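Local coordinates for uncharacterized protein (Cytophaga hutchinsonii ATCC 33406, PDB 3FF4) that is of unknown function but probably binds coenzyme A or a related nucleotide through a Rossmann-like CoA-binding domain, at residues A[60-65]-A[81-86]; A[6-11]-A[54-59]; A[23-28]-A[43-48]. All coordinates share one frame; numbering follows the deposited sequence. Where two conformers were deposited one is given.

Contact 1 (A[60-65]-A[81-86])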
# COMPACT_ATOMS: atom_id res chain seq x y z
N ASP A 60 3.18 -7.76 4.68
CA ASP A 60 4.53 -7.70 4.13
C ASP A 60 4.84 -6.30 3.60
O ASP A 60 5.88 -5.70 3.91
CB ASP A 60 4.68 -8.76 3.02
CG ASP A 60 6.06 -8.73 2.35
OD1 ASP A 60 6.86 -9.66 2.58
OD2 ASP A 60 6.32 -7.80 1.56
N THR A 61 3.93 -5.80 2.77
CA THR A 61 4.11 -4.56 2.05
C THR A 61 2.91 -3.65 2.25
O THR A 61 1.76 -4.07 2.11
CB THR A 61 4.27 -4.85 0.51
OG1 THR A 61 5.47 -5.59 0.28
CG2 THR A 61 4.32 -3.54 -0.28
N VAL A 62 3.16 -2.39 2.59
CA VAL A 62 2.14 -1.36 2.46
C VAL A 62 2.44 -0.66 1.12
O VAL A 62 3.55 -0.20 0.88
CB VAL A 62 2.15 -0.38 3.64
CG1 VAL A 62 1.17 0.81 3.38
CG2 VAL A 62 1.80 -1.13 4.97
N THR A 63 1.45 -0.63 0.23
CA THR A 63 1.59 0.14 -1.02
C THR A 63 0.71 1.40 -0.97
O THR A 63 -0.52 1.36 -0.77
CB THR A 63 1.39 -0.73 -2.31
OG1 THR A 63 1.75 0.03 -3.50
CG2 THR A 63 -0.07 -1.28 -2.43
N LEU A 64 1.38 2.53 -1.11
CA LEU A 64 0.81 3.84 -0.84
C LEU A 64 0.21 4.52 -2.06
O LEU A 64 0.90 4.70 -3.08
CB LEU A 64 1.90 4.78 -0.32
CG LEU A 64 2.36 4.63 1.12
CD1 LEU A 64 3.47 5.66 1.31
CD2 LEU A 64 1.20 4.92 2.06
N TYR A 65 -1.06 4.91 -1.93
CA TYR A 65 -1.72 5.70 -2.94
C TYR A 65 -2.39 6.91 -2.30
O TYR A 65 -3.50 7.22 -2.67
CB TYR A 65 -2.75 4.87 -3.74
CG TYR A 65 -2.04 3.91 -4.64
CD1 TYR A 65 -1.53 4.33 -5.87
CD2 TYR A 65 -1.82 2.58 -4.23
CE1 TYR A 65 -0.83 3.44 -6.71
CE2 TYR A 65 -1.13 1.67 -5.08
CZ TYR A 65 -0.65 2.12 -6.30
OH TYR A 65 0.06 1.26 -7.12
N LEU A 81 1.85 -1.27 11.85
CA LEU A 81 1.72 -2.48 11.04
C LEU A 81 3.04 -3.26 10.95
O LEU A 81 3.04 -4.45 10.58
CB LEU A 81 1.21 -2.16 9.64
CG LEU A 81 -0.21 -1.61 9.52
CD1 LEU A 81 -0.47 -1.11 8.08
CD2 LEU A 81 -1.19 -2.71 9.93
N LYS A 82 4.15 -2.60 11.27
CA LYS A 82 5.49 -3.19 11.15
C LYS A 82 5.67 -3.97 9.83
O LYS A 82 6.08 -5.14 9.85
CB LYS A 82 5.81 -4.09 12.36
CG LYS A 82 5.88 -3.34 13.69
CD LYS A 82 6.34 -4.26 14.84
CE LYS A 82 7.86 -4.04 15.17
NZ LYS A 82 8.53 -5.21 15.85
N PRO A 83 5.38 -3.35 8.67
CA PRO A 83 5.54 -4.10 7.43
C PRO A 83 7.02 -4.30 7.14
O PRO A 83 7.83 -3.57 7.68
CB PRO A 83 4.97 -3.16 6.38
CG PRO A 83 5.18 -1.80 6.92
CD PRO A 83 4.98 -1.95 8.43
N LYS A 84 7.38 -5.26 6.28
CA LYS A 84 8.76 -5.36 5.78
C LYS A 84 9.11 -4.20 4.85
O LYS A 84 10.25 -3.74 4.81
CB LYS A 84 8.95 -6.67 5.03
CG LYS A 84 8.68 -7.90 5.89
CD LYS A 84 9.10 -9.16 5.15
CE LYS A 84 10.61 -9.34 5.28
NZ LYS A 84 11.06 -10.60 4.63
N ARG A 85 8.13 -3.69 4.11
CA ARG A 85 8.41 -2.75 3.04
C ARG A 85 7.24 -1.81 2.85
O ARG A 85 6.07 -2.21 3.00
CB ARG A 85 8.67 -3.52 1.73
CG ARG A 85 8.76 -2.64 0.46
CD ARG A 85 9.03 -3.49 -0.77
NE ARG A 85 7.92 -4.40 -1.04
CZ ARG A 85 7.87 -5.27 -2.06
NH1 ARG A 85 8.91 -5.36 -2.92
NH2 ARG A 85 6.80 -6.05 -2.20
N VAL A 86 7.53 -0.56 2.50
CA VAL A 86 6.50 0.38 2.11
C VAL A 86 6.86 0.90 0.71
O VAL A 86 7.99 1.36 0.49
CB VAL A 86 6.36 1.55 3.11
CG1 VAL A 86 5.35 2.58 2.61
CG2 VAL A 86 5.91 1.06 4.51
O HOH W 1 9.43 -10.35 1.88

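Contact 2 (A[6-11]-A[54-59])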
# COMPACT_ATOMS: atom_id res chain seq x y z
N LYS A 6 1.51 -10.58 1.45
CA LYS A 6 0.33 -9.89 1.94
C LYS A 6 0.52 -8.38 1.87
O LYS A 6 1.38 -7.81 2.56
CB LYS A 6 -0.02 -10.30 3.36
CG LYS A 6 -1.20 -9.50 3.89
CD LYS A 6 -2.10 -10.32 4.72
CE LYS A 6 -1.52 -10.56 6.05
NZ LYS A 6 -2.36 -11.62 6.67
N THR A 7 -0.31 -7.75 1.05
CA THR A 7 -0.11 -6.35 0.62
C THR A 7 -1.29 -5.46 0.99
O THR A 7 -2.43 -5.67 0.53
CB THR A 7 0.17 -6.27 -0.90
OG1 THR A 7 1.34 -7.06 -1.19
CG2 THR A 7 0.41 -4.81 -1.32
N LEU A 8 -1.02 -4.46 1.81
CA LEU A 8 -2.09 -3.53 2.21
C LEU A 8 -2.02 -2.31 1.28
O LEU A 8 -0.95 -1.67 1.17
CB LEU A 8 -1.94 -3.13 3.69
CG LEU A 8 -3.06 -2.32 4.36
CD1 LEU A 8 -3.15 -2.77 5.81
CD2 LEU A 8 -2.78 -0.81 4.26
N ILE A 9 -3.13 -1.99 0.62
CA ILE A 9 -3.24 -0.78 -0.23
C ILE A 9 -3.85 0.33 0.58
O ILE A 9 -5.03 0.25 0.98
CB ILE A 9 -4.16 -1.05 -1.45
CG1 ILE A 9 -3.69 -2.32 -2.18
CG2 ILE A 9 -4.29 0.24 -2.36
CD1 ILE A 9 -4.60 -2.79 -3.36
N LEU A 10 -3.06 1.37 0.82
CA LEU A 10 -3.48 2.50 1.60
C LEU A 10 -3.80 3.68 0.66
O LEU A 10 -2.93 4.22 -0.03
CB LEU A 10 -2.38 2.87 2.62
CG LEU A 10 -2.75 3.91 3.68
CD1 LEU A 10 -3.95 3.42 4.50
CD2 LEU A 10 -1.57 4.21 4.61
N GLY A 11 -5.07 4.07 0.67
CA GLY A 11 -5.64 4.91 -0.38
C GLY A 11 -6.51 4.11 -1.35
O GLY A 11 -6.80 4.59 -2.46
N PRO A 54 -7.68 -0.84 11.46
CA PRO A 54 -7.35 -1.98 12.34
C PRO A 54 -5.88 -2.39 12.14
O PRO A 54 -5.38 -2.37 11.01
CB PRO A 54 -8.28 -3.08 11.82
CG PRO A 54 -8.38 -2.76 10.31
CD PRO A 54 -8.52 -1.25 10.31
N VAL A 55 -5.19 -2.73 13.24
CA VAL A 55 -3.80 -3.19 13.12
C VAL A 55 -3.78 -4.66 12.66
O VAL A 55 -3.96 -5.58 13.46
CB VAL A 55 -2.97 -2.96 14.41
CG1 VAL A 55 -1.51 -3.38 14.20
CG2 VAL A 55 -3.04 -1.49 14.83
N ILE A 56 -3.59 -4.86 11.37
CA ILE A 56 -3.65 -6.18 10.78
C ILE A 56 -2.27 -6.82 10.88
O ILE A 56 -1.25 -6.19 10.57
CB ILE A 56 -4.18 -6.10 9.30
CG1 ILE A 56 -5.67 -5.68 9.32
CG2 ILE A 56 -3.98 -7.43 8.56
CD1 ILE A 56 -6.19 -5.10 8.01
N GLU A 57 -2.24 -8.07 11.33
CA GLU A 57 -0.97 -8.77 11.48
C GLU A 57 -0.48 -9.41 10.18
O GLU A 57 -1.27 -9.71 9.28
CB GLU A 57 -1.04 -9.77 12.64
CG GLU A 57 -1.00 -9.09 14.00
CD GLU A 57 -1.19 -10.06 15.13
OE1 GLU A 57 -2.12 -10.89 15.04
OE2 GLU A 57 -0.42 -10.01 16.10
N GLY A 58 0.83 -9.56 10.08
CA GLY A 58 1.47 -10.18 8.93
C GLY A 58 1.50 -9.42 7.61
O GLY A 58 1.70 -10.03 6.57
N VAL A 59 1.29 -8.10 7.62
CA VAL A 59 1.44 -7.33 6.36
C VAL A 59 2.92 -7.32 5.90
O VAL A 59 3.81 -6.92 6.65
CB VAL A 59 0.87 -5.89 6.47
CG1 VAL A 59 1.13 -5.06 5.15
CG2 VAL A 59 -0.65 -5.95 6.76

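Contact 3 (A[23-28]-A[43-48])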
# COMPACT_ATOMS: atom_id res chain seq x y z
N ALA A 23 -3.73 -1.36 -9.02
CA ALA A 23 -2.80 -2.16 -8.23
C ALA A 23 -3.49 -3.39 -7.64
O ALA A 23 -2.91 -4.47 -7.65
CB ALA A 23 -2.16 -1.34 -7.12
N ALA A 24 -4.71 -3.22 -7.13
CA ALA A 24 -5.46 -4.34 -6.57
C ALA A 24 -5.65 -5.43 -7.61
O ALA A 24 -5.42 -6.61 -7.31
CB ALA A 24 -6.80 -3.89 -6.00
N GLU A 25 -6.01 -5.01 -8.83
CA GLU A 25 -6.17 -5.94 -9.97
C GLU A 25 -4.88 -6.70 -10.29
O GLU A 25 -4.94 -7.92 -10.48
CB GLU A 25 -6.60 -5.21 -11.24
CG GLU A 25 -8.03 -4.74 -11.26
CD GLU A 25 -8.44 -4.13 -12.61
OE1 GLU A 25 -7.64 -3.35 -13.21
OE2 GLU A 25 -9.57 -4.44 -13.07
N ARG A 26 -3.75 -6.00 -10.38
CA ARG A 26 -2.49 -6.70 -10.67
C ARG A 26 -2.07 -7.60 -9.50
O ARG A 26 -1.64 -8.72 -9.72
CB ARG A 26 -1.35 -5.75 -11.07
CG ARG A 26 -1.56 -4.94 -12.34
CD ARG A 26 -1.56 -5.78 -13.62
NE ARG A 26 -2.92 -6.22 -13.91
CZ ARG A 26 -3.26 -7.46 -14.25
NH1 ARG A 26 -2.34 -8.40 -14.36
NH2 ARG A 26 -4.52 -7.76 -14.47
N LEU A 27 -2.16 -7.10 -8.26
CA LEU A 27 -1.81 -7.92 -7.10
C LEU A 27 -2.63 -9.18 -7.09
O LEU A 27 -2.10 -10.30 -6.95
CB LEU A 27 -2.05 -7.13 -5.81
CG LEU A 27 -1.01 -6.04 -5.52
CD1 LEU A 27 -1.55 -5.00 -4.53
CD2 LEU A 27 0.36 -6.64 -5.05
N LYS A 28 -3.93 -9.00 -7.26
CA LYS A 28 -4.85 -10.13 -7.26
C LYS A 28 -4.50 -11.12 -8.36
O LYS A 28 -4.43 -12.30 -8.09
CB LYS A 28 -6.30 -9.68 -7.39
CG LYS A 28 -7.25 -10.85 -7.40
CD LYS A 28 -8.71 -10.42 -7.36
CE LYS A 28 -9.59 -11.56 -7.86
NZ LYS A 28 -10.58 -11.79 -6.81
N GLU A 43 -16.32 -1.06 -2.44
CA GLU A 43 -15.72 -2.40 -2.52
C GLU A 43 -14.75 -2.49 -3.69
O GLU A 43 -15.06 -2.01 -4.80
CB GLU A 43 -16.79 -3.48 -2.73
CG GLU A 43 -16.85 -3.93 -4.18
CD GLU A 43 -17.59 -5.23 -4.39
OE1 GLU A 43 -18.55 -5.51 -3.65
OE2 GLU A 43 -17.20 -5.96 -5.33
N VAL A 44 -13.61 -3.13 -3.46
CA VAL A 44 -12.59 -3.30 -4.48
C VAL A 44 -12.48 -4.80 -4.71
O VAL A 44 -12.13 -5.56 -3.79
CB VAL A 44 -11.22 -2.71 -4.04
CG1 VAL A 44 -10.13 -3.04 -5.08
CG2 VAL A 44 -11.33 -1.20 -3.82
N LEU A 45 -12.84 -5.23 -5.91
CA LEU A 45 -12.83 -6.65 -6.28
C LEU A 45 -13.40 -7.54 -5.19
O LEU A 45 -12.81 -8.56 -4.83
CB LEU A 45 -11.40 -7.08 -6.63
CG LEU A 45 -10.70 -6.17 -7.66
CD1 LEU A 45 -9.19 -6.30 -7.61
CD2 LEU A 45 -11.21 -6.42 -9.07
N GLY A 46 -14.54 -7.17 -4.63
CA GLY A 46 -15.22 -8.04 -3.68
C GLY A 46 -14.93 -7.77 -2.21
O GLY A 46 -15.58 -8.35 -1.35
N LYS A 47 -13.96 -6.90 -1.91
CA LYS A 47 -13.61 -6.61 -0.52
C LYS A 47 -14.04 -5.21 -0.15
O LYS A 47 -13.72 -4.24 -0.85
CB LYS A 47 -12.11 -6.74 -0.31
CG LYS A 47 -11.60 -8.15 -0.34
CD LYS A 47 -10.10 -8.14 -0.46
CE LYS A 47 -9.51 -9.49 -0.20
NZ LYS A 47 -9.00 -9.52 1.22
N THR A 48 -14.78 -5.12 0.95
CA THR A 48 -15.17 -3.83 1.51
C THR A 48 -13.89 -3.05 1.83
O THR A 48 -12.99 -3.60 2.44
CB THR A 48 -15.99 -4.02 2.82
OG1 THR A 48 -17.15 -4.82 2.57
CG2 THR A 48 -16.43 -2.67 3.40

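Contact 1 (A[60-65]-A[81-86])
R85 sends its chain out with CG opposite the backbone N (chi1 171°) and bends it at chi3 (64°), which brings NE and NH2 round to the hydroxyl of T61. T61 keeps OG1 beside its own backbone N (chi1 -65°), on the side where R85 NE and NH2 arrive. The guanidinium holds this one oxygen side-on, with NE 3.0 Å and NH2 2.9 Å from T61 OG1, and the oxygen lies close to the guanidinium plane. T61 OG1 in turn donates to the anti lone pair of D60 OD2 at 2.7 Å. D60 OD2 itself stands well off the guanidinium plane of R85, so no N-H points at it, and any attraction is probably one of charge alone. The other carboxylate oxygen, D60 OD1, reaches K84 NZ through a water.

The backbones pair as parallel strands: R85 N bonds to D60 O, and V62 N to R85 O at 2.9 Å. T61 and R85 share one face of the sheet. On the face of V62 and V86, V62 CG2 meets L81 CD1 and P83 CG, while L64 CD1 packs on V86 CG1 at 3.8 Å. At T61, a valine would probably leave R85 NE and NH2 without this acceptor and D60 OD2 without this donor.

R85 NH1 forms a salt bridge with the C-terminal carboxylate of F122. The two bonds to T61 OG1 probably hold the guanidinium's rotation, with NH1 toward F122.

Contact 2 (A[6-11]-A[54-59])
K6, V59 and L8 carry most of this contact between the start of strand 7-10 and the loop before strand 61-64. K6 lays its chain along the backbone of E57 and G58. CG stands opposite the backbone N (chi1 176°), and bends at chi2 and chi3 then carry the end of the chain to two carbonyls. Its CE carbon sits 3.3 Å from both E57 O and G58 O. The ammonium makes a weak hydrogen bond, K6 NZ to E57 O at 3.4 Å, and has a long, weak ion pair with E33. G58 has positive phi, which favours glycine, and a CB there would come close to K6 CE.

V59 and L8 form the apolar half. V59 CG1 rests on L8 CB at 3.9 Å and also lies 3.8 Å from K6 O. The second methyl, V59 CG2, approaches L8 CD1 at 4.2 Å. The two side chains cross at a slant, and both are buried. I56 adds a looser touch, its CD1 4.4 Å from L8 CD1. Beyond the two segments, L8 also packs on Y77 and L81 of helix 75-81 and on V37 of strand 34-37. I56 meets I35 of that same strand.

The chemistry is therefore split. Inside, the methyls of V59 and L8 pack together. Toward the surface, the long aliphatic chain of K6 covers the loop backbone, and the two polar partners of its ammonium, E57 O and E33, are weak. The contact probably rests mainly on buried carbon, K6's own methylenes included, since its one hydrogen bond across the contact is weak.

Contact 3 (A[23-28]-A[43-48])
L45 points its side chain at helix 19-30 and brings chiefly the methyl CD1 against it. This methyl meets the helix backbone as well as side chains: L45 CD1 lies 3.6 Å from A24 C and also 3.6 Å from E25 N, so it rests on the peptide link between these two residues. The small side chain of A24 probably allows so close an approach, with A24 CB 3.8 Å from L45 CD1. The L45 torsion that sets CG opposite the carbonyl carbon (chi1 -51°) aims the branch at the helix.

Two longer chains flank the methyl. E25 crosses L45 at about a right angle, its CG 4.1 Å from L45 CD1. K28 passes at a slant one turn further along the helix, and its CD comes within 4.2 Å of the same methyl. V44 makes the second point of contact, its CG1 3.6 Å from A24 CB. A24 CB thus meets both hairpin residues. F34 of strand 34-37 is a further shared neighbour, touching A24, V44 and L45.

The hairpin turns tightly. V44 N bonds to K47 O and K47 N to V44 O, with L45 and G46 at the corner. Both have positive phi, and the backbone angles of G46 favour glycine. This is a beta hairpin with a two-residue type I' turn, packed by its corner leucine against the first helix of a Rossmann-like alpha/beta fold.

How the contacts relate
Contact 1 is the most buried and lies nearest the centre of the chain. Contact 2 is partly buried, and the centre of contact 3 lies further out, about 12 Å from that of the chain. Contacts 1 and 2 share the parallel sheet: strands 61-64 and 7-10 are neighbours in it, and T63 N probably bonds to L8 O. Contact 3 reaches the sheet through its helix, where A24 and L27 pack on I9, and it is nested within the loop that contact 2 closes. The chemistry follows the place. Strand pairing and a buried arginine mark contact 1, contact 2 mixes apolar packing with a weak lysine bond, and contact 3 is apolar between its segments.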